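Local coordinates for Nrps/pks (Streptomyces albus, PDB 4OPE), which probably catalyses decarboxylative carbon-carbon bond formation as a ketosynthase domain of the hybrid NRPS/PKS assembly line that makes oxazolomycin, at residues Q100-G110 and R562-A571; A444-L453 and H480-L489. All blocks are in the same frame, centred on the assembly; numbering follows the deposited sequence.

Contact 1 lies about 12 Å from the centre of the chain and ties the C-terminal segment 562-571 to helix 93-108; contact 2 lies about 26 Å from that centre, beside the three-stranded antiparallel sheet that contains strand 449-455. Their centres are about 17 Å apart. Contact 1 is partly buried and mixes an aromatic cluster with directed hydrogen bonds, whereas contact 2 is largely buried and apolar, with an exposed end at Ala444 and His480 and only waters bridging its backbones. They meet through helix 481-488: Thr487 OG1 probably accepts from Val563 N, and Leu565 packs on Leu488. Along the chain, contact 2 is nested inside the loop that contact 1 closes.

Contact 1: residues Q100-G110 and R562-A571; sequences QTVWHLLEDAG and RVSLPGYPFA
The Phe570 ring lies between Gln100 on one face and Tyr568 on the other, both offset toward its rim. Over one face lies the extended Gln100 side chain, its CG 3.9 Å from the ring centroid in a CH-pi contact and its amide nearly parallel to the ring, with Gln100 NE2 near Phe570 CB and CG. On the opposite face, Tyr568 CD2 stands 3.6 Å from the ring plane. At the edge comes Trp103, whose CG is 3.6 Å from Phe570 CZ; with planes at 76°, this is an offset edge-to-face pair in which Phe570 presents its edge to the indole face. The His104 imidazole, oblique to Phe570, has Tyr568 O at its edge: NE2 donates to that oxygen over 2.9 Å at 174°, and the carbonyl oxygen lies almost exactly in the ring plane.

These rings form one aromatic cluster where the chain, close to its C-terminus, runs back along helix 93-108. The Leu-Pro-Gly-Tyr-Pro-Phe sequence is consistent with the linker that wraps back over the ketosynthase in modular polyketide synthases.

Glu107 serves both sides. Its OE1 uses the syn lone pair to accept from Tyr568 N at 2.8 Å, while OE2 takes a weak bond of 3.0 Å from Trp103 NE1, which an indole with CG anti to the backbone N (chi1 -173°) brings to the next helical turn. The carboxylate thus holds the incoming backbone firmly and the indole only weakly. Towards the helix end the grip slackens: Ser564 OG to Asp108 OD1 is weak at 3.4 Å, and each has a firmer partner elsewhere, Arg260 for the serine and Val14 N for Asp108 OD2. A water that accepts from Leu565 N at 3.0 Å also donates weakly to Glu107 O.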
loop_
_atom_site.group_PDB
_atom_site.type_symbol
_atom_site.label_atom_id
_atom_site.label_comp_id
_atom_site.label_asym_id
_atom_site.label_seq_id
_atom_site.Cartn_x
_atom_site.Cartn_y
_atom_site.Cartn_z
ATOM N N GLN A 100 17.671 -0.232 8.430
ATOM C CA GLN A 100 18.650 0.685 8.993
ATOM C C GLN A 100 18.086 2.109 9.103
ATOM O O GLN A 100 18.317 2.784 10.104
ATOM C CB GLN A 100 19.958 0.621 8.227
ATOM C CG GLN A 100 20.545 -0.811 8.219
ATOM C CD GLN A 100 21.839 -0.926 7.396
ATOM O OE1 GLN A 100 22.036 -0.177 6.486
ATOM N NE2 GLN A 100 22.679 -1.898 7.695
ATOM N N THR A 101 17.310 2.542 8.112
ATOM C CA THR A 101 16.685 3.846 8.152
ATOM C C THR A 101 15.788 3.977 9.356
ATOM O O THR A 101 15.854 4.949 10.096
ATOM C CB THR A 101 15.879 4.065 6.874
ATOM O OG1 THR A 101 16.790 4.081 5.765
ATOM C CG2 THR A 101 15.069 5.346 6.926
ATOM N N VAL A 102 14.978 2.979 9.628
ATOM C CA VAL A 102 14.097 3.094 10.794
ATOM C C VAL A 102 14.887 3.167 12.079
ATOM O O VAL A 102 14.567 3.960 12.973
ATOM C CB VAL A 102 13.043 1.997 10.846
ATOM C CG1 VAL A 102 12.210 2.125 12.105
ATOM C CG2 VAL A 102 12.150 2.141 9.624
ATOM N N TRP A 103 15.940 2.371 12.162
ATOM C CA TRP A 103 16.830 2.450 13.320
ATOM C C TRP A 103 17.330 3.887 13.480
ATOM O O TRP A 103 17.271 4.452 14.587
ATOM C CB TRP A 103 18.040 1.515 13.203
ATOM C CG TRP A 103 18.807 1.507 14.479
ATOM C CD1 TRP A 103 19.858 2.309 14.828
ATOM C CD2 TRP A 103 18.542 0.673 15.617
ATOM N NE1 TRP A 103 20.281 2.018 16.119
ATOM C CE2 TRP A 103 19.481 1.032 16.631
ATOM C CE3 TRP A 103 17.609 -0.335 15.878
ATOM C CZ2 TRP A 103 19.490 0.426 17.884
ATOM C CZ3 TRP A 103 17.629 -0.955 17.129
ATOM C CH2 TRP A 103 18.563 -0.575 18.111
ATOM N N HIS A 104 17.827 4.489 12.392
ATOM C CA HIS A 104 18.357 5.822 12.510
ATOM C C HIS A 104 17.270 6.847 12.786
ATOM O O HIS A 104 17.524 7.832 13.472
ATOM C CB HIS A 104 19.152 6.192 11.301
ATOM C CG HIS A 104 20.438 5.446 11.186
ATOM N ND1 HIS A 104 20.926 4.985 9.986
ATOM C CD2 HIS A 104 21.343 5.090 12.124
ATOM C CE1 HIS A 104 22.081 4.378 10.182
ATOM N NE2 HIS A 104 22.363 4.442 11.472
ATOM N N LEU A 105 16.063 6.608 12.304
ATOM C CA LEU A 105 14.953 7.487 12.626
ATOM C C LEU A 105 14.727 7.559 14.148
ATOM O O LEU A 105 14.522 8.666 14.729
ATOM C CB LEU A 105 13.666 6.987 11.937
ATOM C CG LEU A 105 12.303 7.538 12.359
ATOM C CD1 LEU A 105 12.353 9.016 12.053
ATOM C CD2 LEU A 105 11.137 6.920 11.599
ATOM N N LEU A 106 14.730 6.400 14.812
ATOM C CA LEU A 106 14.445 6.398 16.241
ATOM C C LEU A 106 15.534 7.158 16.979
ATOM O O LEU A 106 15.260 7.959 17.879
ATOM C CB LEU A 106 14.309 5.000 16.738
ATOM C CG LEU A 106 12.891 4.441 16.797
ATOM C CD1 LEU A 106 11.910 4.946 15.757
ATOM C CD2 LEU A 106 12.976 2.937 16.791
ATOM N N GLU A 107 16.771 6.989 16.535
ATOM C CA GLU A 107 17.858 7.762 17.115
ATOM C C GLU A 107 17.677 9.253 16.878
ATOM O O GLU A 107 17.870 10.055 17.781
ATOM C CB GLU A 107 19.210 7.278 16.611
ATOM C CG GLU A 107 19.441 5.819 16.973
ATOM C CD GLU A 107 20.859 5.339 16.714
ATOM O OE1 GLU A 107 21.482 5.854 15.704
ATOM O OE2 GLU A 107 21.316 4.453 17.519
ATOM N N ASP A 108 17.233 9.642 15.701
ATOM C CA ASP A 108 17.053 11.073 15.458
ATOM C C ASP A 108 15.908 11.642 16.290
ATOM O O ASP A 108 15.997 12.732 16.781
ATOM C CB ASP A 108 16.866 11.385 13.984
ATOM C CG ASP A 108 16.731 12.884 13.725
ATOM O OD1 ASP A 108 17.751 13.648 13.776
ATOM O OD2 ASP A 108 15.579 13.296 13.461
ATOM N N ALA A 109 14.849 10.888 16.479
ATOM C CA ALA A 109 13.801 11.292 17.371
ATOM C C ALA A 109 14.164 11.246 18.857
ATOM O O ALA A 109 13.299 11.590 19.654
ATOM C CB ALA A 109 12.580 10.406 17.147
ATOM N N GLY A 110 15.365 10.781 19.247
ATOM C CA GLY A 110 15.673 10.574 20.666
ATOM C C GLY A 110 14.855 9.507 21.436
ATOM O O GLY A 110 14.494 9.663 22.594
ATOM N N ARG A 562 17.716 18.497 23.000
ATOM C CA ARG A 562 18.426 17.502 22.209
ATOM C C ARG A 562 19.082 17.989 20.923
ATOM O O ARG A 562 18.749 19.013 20.362
ATOM C CB ARG A 562 17.537 16.288 22.004
ATOM C CG ARG A 562 17.349 15.553 23.346
ATOM C CD ARG A 562 16.631 14.218 23.228
ATOM N NE ARG A 562 15.387 14.295 22.443
ATOM C CZ ARG A 562 14.200 13.812 22.836
ATOM N NH1 ARG A 562 14.037 13.204 24.009
ATOM N NH2 ARG A 562 13.152 13.914 22.039
ATOM N N VAL A 563 20.067 17.231 20.492
ATOM C CA VAL A 563 20.771 17.476 19.259
ATOM C C VAL A 563 20.884 16.184 18.493
ATOM O O VAL A 563 20.734 15.085 19.037
ATOM C CB VAL A 563 22.169 18.052 19.504
ATOM C CG1 VAL A 563 22.020 19.397 20.187
ATOM C CG2 VAL A 563 23.036 17.138 20.356
ATOM N N SER A 564 21.155 16.328 17.219
ATOM C CA SER A 564 21.265 15.206 16.320
ATOM C C SER A 564 22.701 14.839 16.270
ATOM O O SER A 564 23.522 15.675 15.925
ATOM C CB SER A 564 20.876 15.683 14.956
ATOM O OG SER A 564 19.569 16.210 14.980
ATOM N N LEU A 565 23.019 13.606 16.625
ATOM C CA LEU A 565 24.380 13.094 16.583
ATOM C C LEU A 565 24.431 11.944 15.622
ATOM O O LEU A 565 23.418 11.285 15.380
ATOM C CB LEU A 565 24.802 12.575 17.949
ATOM C CG LEU A 565 24.671 13.565 19.117
ATOM C CD1 LEU A 565 24.583 12.848 20.440
ATOM C CD2 LEU A 565 25.831 14.557 19.145
ATOM N N PRO A 566 25.623 11.643 15.097
ATOM C CA PRO A 566 25.699 10.561 14.147
ATOM C C PRO A 566 25.028 9.286 14.656
ATOM O O PRO A 566 25.134 8.944 15.837
ATOM C CB PRO A 566 27.175 10.376 13.963
ATOM C CG PRO A 566 27.763 11.721 14.259
ATOM C CD PRO A 566 26.909 12.308 15.324
ATOM N N GLY A 567 24.337 8.588 13.774
ATOM C CA GLY A 567 23.613 7.391 14.145
ATOM C C GLY A 567 24.509 6.157 14.205
ATOM O O GLY A 567 25.680 6.215 13.825
ATOM N N TYR A 568 23.949 5.044 14.689
ATOM C CA TYR A 568 24.704 3.815 14.864
ATOM C C TYR A 568 25.401 3.404 13.567
ATOM O O TYR A 568 24.774 3.336 12.540
ATOM C CB TYR A 568 23.761 2.688 15.291
ATOM C CG TYR A 568 24.462 1.400 15.608
ATOM C CD1 TYR A 568 25.054 1.208 16.830
ATOM C CD2 TYR A 568 24.517 0.367 14.703
ATOM C CE1 TYR A 568 25.660 0.014 17.161
ATOM C CE2 TYR A 568 25.161 -0.819 15.006
ATOM C CZ TYR A 568 25.742 -0.975 16.245
ATOM O OH TYR A 568 26.395 -2.117 16.597
ATOM N N PRO A 569 26.716 3.145 13.619
ATOM C CA PRO A 569 27.441 2.707 12.444
ATOM C C PRO A 569 27.329 1.203 12.176
ATOM O O PRO A 569 28.172 0.437 12.556
ATOM C CB PRO A 569 28.877 3.108 12.755
ATOM C CG PRO A 569 28.983 2.993 14.233
ATOM C CD PRO A 569 27.600 3.230 14.796
ATOM N N PHE A 570 26.296 0.802 11.465
ATOM C CA PHE A 570 26.081 -0.595 11.158
ATOM C C PHE A 570 27.284 -1.204 10.477
ATOM O O PHE A 570 28.054 -0.531 9.817
ATOM C CB PHE A 570 24.860 -0.746 10.260
ATOM C CG PHE A 570 23.574 -0.524 10.977
ATOM C CD1 PHE A 570 23.105 -1.464 11.879
ATOM C CD2 PHE A 570 22.864 0.633 10.792
ATOM C CE1 PHE A 570 21.915 -1.259 12.561
ATOM C CE2 PHE A 570 21.682 0.849 11.461
ATOM C CZ PHE A 570 21.186 -0.106 12.337
ATOM N N ALA A 571 27.421 -2.506 10.643
ATOM C CA ALA A 571 28.455 -3.218 9.946
ATOM C C ALA A 571 28.069 -3.180 8.505
ATOM O O ALA A 571 26.874 -3.192 8.211
ATOM C CB ALA A 571 28.541 -4.661 10.416
HETATM O O HOH W 1 25.298 -1.973 6.822
HETATM O O HOH W 2 20.683 11.824 17.441
#

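Contact 2: residues A444-L453 and H480-L489; sequences AQEPPYVCAL and HPAAVAATLL
Tyr449 lays its ring on the first turn of helix 481-488, with Pro481 C and Ala482 CA beneath one face. The ring straddles two bumps: its CE1 is 3.5 Å from Ala482 CB, and its CE2 is 3.6 Å from Pro481 CB. Pro447 CA covers the opposite face, and a 2.6 Å hydrogen bond from Tyr449 OH to Gln445 O restrains the far end. Chi1 of -55°, with CG anti to the carbonyl carbon, carries the ring back towards that turn. Beside the phenol is His480, the N-cap, whose ND1 accepts from Ala482 N.

Further along, the small Ala485 lets the backbones close in. Its CB fits the hollow between Tyr449 CB and the strand backbone, 3.4 Å from Val450 O, and the short axes pass within 7.4 Å at 37°. Two leucines, Leu488 and the following Leu489, clasp the strand. Leu488 places CB 3.6 Å from Ala452 O and sets CD1 in the notch between Cys451 SG and Leu453, while its CD2 lies 3.8 Å from Leu453 CD2. Leu489 fills the hollow by Val450 and Ala452, its CD2 3.7 Å from Ala452 CB.

No direct hydrogen bond crosses. One water joins Val450 O and Ala452 N to Ala485 O, and another joins Ala452 O to Leu488 O. Since Tyr449, Cys451 and Leu453 pair with strand 496-502, the helix flanks the other edge of strand 449-455, an outer strand of a three-stranded antiparallel sheet. This alpha/beta arrangement resembles the linker subdomain that follows the ketosynthase in modular polyketide synthases.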
loop_
_atom_site.group_PDB
_atom_site.type_symbol
_atom_site.label_atom_id
_atom_site.label_comp_id
_atom_site.label_asym_id
_atom_site.label_seq_id
_atom_site.Cartn_x
_atom_site.Cartn_y
_atom_site.Cartn_z
ATOM N N ALA A 444 19.721 24.190 31.952
ATOM C CA ALA A 444 20.631 23.077 31.684
ATOM C C ALA A 444 21.362 22.613 32.926
ATOM O O ALA A 444 21.646 23.389 33.831
ATOM C CB ALA A 444 21.653 23.442 30.610
ATOM N N GLN A 445 21.669 21.331 32.926
ATOM C CA GLN A 445 22.538 20.714 33.900
ATOM C C GLN A 445 23.967 21.320 33.771
ATOM O O GLN A 445 24.371 21.724 32.672
ATOM C CB GLN A 445 22.516 19.204 33.619
ATOM C CG GLN A 445 23.080 18.315 34.710
ATOM C CD GLN A 445 23.521 16.973 34.149
ATOM O OE1 GLN A 445 24.605 16.475 34.483
ATOM N NE2 GLN A 445 22.695 16.393 33.266
ATOM N N GLU A 446 24.705 21.409 34.889
ATOM C CA GLU A 446 26.080 21.944 34.894
ATOM C C GLU A 446 27.067 20.787 34.860
ATOM O O GLU A 446 26.749 19.690 35.291
ATOM C CB GLU A 446 26.373 22.835 36.131
ATOM C CG GLU A 446 25.840 24.278 36.064
ATOM C CD GLU A 446 26.863 25.352 35.622
ATOM O OE1 GLU A 446 27.476 25.255 34.526
ATOM O OE2 GLU A 446 27.028 26.345 36.365
ATOM N N PRO A 447 28.276 21.033 34.351
ATOM C CA PRO A 447 29.239 19.961 34.270
ATOM C C PRO A 447 29.611 19.377 35.632
ATOM O O PRO A 447 29.249 19.901 36.661
ATOM C CB PRO A 447 30.474 20.631 33.615
ATOM C CG PRO A 447 30.274 22.095 33.776
ATOM C CD PRO A 447 28.777 22.270 33.725
ATOM N N PRO A 448 30.315 18.265 35.629
ATOM C CA PRO A 448 30.613 17.506 34.435
ATOM C C PRO A 448 29.409 16.658 33.972
ATOM O O PRO A 448 28.309 16.658 34.592
ATOM C CB PRO A 448 31.778 16.646 34.864
ATOM C CG PRO A 448 31.487 16.378 36.309
ATOM C CD PRO A 448 30.900 17.668 36.828
ATOM N N TYR A 449 29.611 16.011 32.833
ATOM C CA TYR A 449 28.581 15.292 32.201
ATOM C C TYR A 449 29.193 13.969 31.884
ATOM O O TYR A 449 30.423 13.837 31.846
ATOM C CB TYR A 449 28.131 15.972 30.915
ATOM C CG TYR A 449 27.692 17.412 31.033
ATOM C CD1 TYR A 449 26.468 17.759 31.570
ATOM C CD2 TYR A 449 28.491 18.442 30.522
ATOM C CE1 TYR A 449 26.080 19.094 31.647
ATOM C CE2 TYR A 449 28.097 19.778 30.592
ATOM C CZ TYR A 449 26.903 20.093 31.173
ATOM O OH TYR A 449 26.530 21.419 31.241
ATOM N N VAL A 450 28.323 12.987 31.657
ATOM C CA VAL A 450 28.787 11.685 31.216
ATOM C C VAL A 450 28.414 11.520 29.777
ATOM O O VAL A 450 27.291 11.839 29.401
ATOM C CB VAL A 450 28.177 10.534 32.026
ATOM C CG1 VAL A 450 26.666 10.549 31.950
ATOM C CG2 VAL A 450 28.727 9.207 31.540
ATOM N N CYS A 451 29.369 11.062 28.982
ATOM C CA CYS A 451 29.116 10.661 27.631
ATOM C C CYS A 451 29.096 9.163 27.615
ATOM O O CYS A 451 30.104 8.515 27.849
ATOM C CB CYS A 451 30.229 11.116 26.707
ATOM S SG CYS A 451 30.311 10.258 25.100
ATOM N N ALA A 452 27.961 8.592 27.287
ATOM C CA ALA A 452 27.845 7.154 27.378
ATOM C C ALA A 452 27.533 6.565 25.982
ATOM O O ALA A 452 26.536 6.920 25.370
ATOM C CB ALA A 452 26.761 6.833 28.391
ATOM N N LEU A 453 28.400 5.689 25.498
ATOM C CA LEU A 453 28.287 5.114 24.164
ATOM C C LEU A 453 28.208 3.623 24.298
ATOM O O LEU A 453 28.787 3.064 25.229
ATOM C CB LEU A 453 29.516 5.401 23.332
ATOM C CG LEU A 453 29.873 6.847 23.028
ATOM C CD1 LEU A 453 31.085 6.911 22.104
ATOM C CD2 LEU A 453 28.731 7.516 22.323
ATOM N N HIS A 480 25.350 22.213 22.726
ATOM C CA HIS A 480 25.424 22.289 24.167
ATOM C C HIS A 480 25.846 20.917 24.704
ATOM O O HIS A 480 25.300 19.894 24.297
ATOM C CB HIS A 480 24.099 22.687 24.784
ATOM C CG HIS A 480 24.229 23.147 26.206
ATOM N ND1 HIS A 480 24.538 22.284 27.233
ATOM C CD2 HIS A 480 24.139 24.368 26.765
ATOM C CE1 HIS A 480 24.640 22.952 28.363
ATOM N NE2 HIS A 480 24.389 24.221 28.109
ATOM N N PRO A 481 26.833 20.898 25.626
ATOM C CA PRO A 481 27.400 19.627 26.090
ATOM C C PRO A 481 26.385 18.745 26.823
ATOM O O PRO A 481 26.435 17.495 26.763
ATOM C CB PRO A 481 28.520 20.066 27.034
ATOM C CG PRO A 481 28.188 21.475 27.394
ATOM C CD PRO A 481 27.491 22.069 26.247
ATOM N N ALA A 482 25.510 19.393 27.567
ATOM C CA ALA A 482 24.457 18.680 28.276
ATOM C C ALA A 482 23.519 18.000 27.307
ATOM O O ALA A 482 22.971 16.958 27.616
ATOM C CB ALA A 482 23.699 19.620 29.190
ATOM N N ALA A 483 23.348 18.602 26.143
ATOM C CA ALA A 483 22.490 18.089 25.093
ATOM C C ALA A 483 23.116 16.851 24.436
ATOM O O ALA A 483 22.421 15.902 24.041
ATOM C CB ALA A 483 22.232 19.190 24.047
ATOM N N VAL A 484 24.434 16.872 24.315
ATOM C CA VAL A 484 25.128 15.767 23.722
ATOM C C VAL A 484 24.980 14.576 24.647
ATOM O O VAL A 484 24.648 13.483 24.218
ATOM C CB VAL A 484 26.597 16.112 23.500
ATOM C CG1 VAL A 484 27.395 14.870 23.125
ATOM C CG2 VAL A 484 26.737 17.147 22.390
ATOM N N ALA A 485 25.240 14.805 25.920
ATOM C CA ALA A 485 25.046 13.798 26.961
ATOM C C ALA A 485 23.638 13.253 26.957
ATOM O O ALA A 485 23.454 12.036 26.938
ATOM C CB ALA A 485 25.327 14.406 28.344
ATOM N N ALA A 486 22.659 14.159 27.009
ATOM C CA ALA A 486 21.256 13.753 27.124
ATOM C C ALA A 486 20.864 12.863 25.944
ATOM O O ALA A 486 20.252 11.824 26.132
ATOM C CB ALA A 486 20.315 14.954 27.226
ATOM N N THR A 487 21.264 13.268 24.747
ATOM C CA THR A 487 20.844 12.601 23.550
ATOM C C THR A 487 21.305 11.150 23.532
ATOM O O THR A 487 20.519 10.236 23.242
ATOM C CB THR A 487 21.362 13.358 22.318
ATOM O OG1 THR A 487 20.652 14.614 22.210
ATOM C CG2 THR A 487 21.187 12.539 21.051
ATOM N N LEU A 488 22.556 10.936 23.898
ATOM C CA LEU A 488 23.143 9.610 23.884
ATOM C C LEU A 488 22.505 8.685 24.898
ATOM O O LEU A 488 22.397 7.486 24.676
ATOM C CB LEU A 488 24.639 9.700 24.136
ATOM C CG LEU A 488 25.399 10.343 22.964
ATOM C CD1 LEU A 488 26.775 10.794 23.412
ATOM C CD2 LEU A 488 25.480 9.412 21.761
ATOM N N LEU A 489 22.028 9.257 25.989
ATOM C CA LEU A 489 21.362 8.466 27.009
ATOM C C LEU A 489 19.933 8.067 26.629
ATOM O O LEU A 489 19.292 7.289 27.356
ATOM C CB LEU A 489 21.363 9.198 28.335
ATOM C CG LEU A 489 22.776 9.409 28.875
ATOM C CD1 LEU A 489 22.761 10.307 30.109
ATOM C CD2 LEU A 489 23.387 8.042 29.172
HETATM O O HOH W 3 25.783 10.333 27.546
HETATM O O HOH W 4 24.444 5.802 23.993
#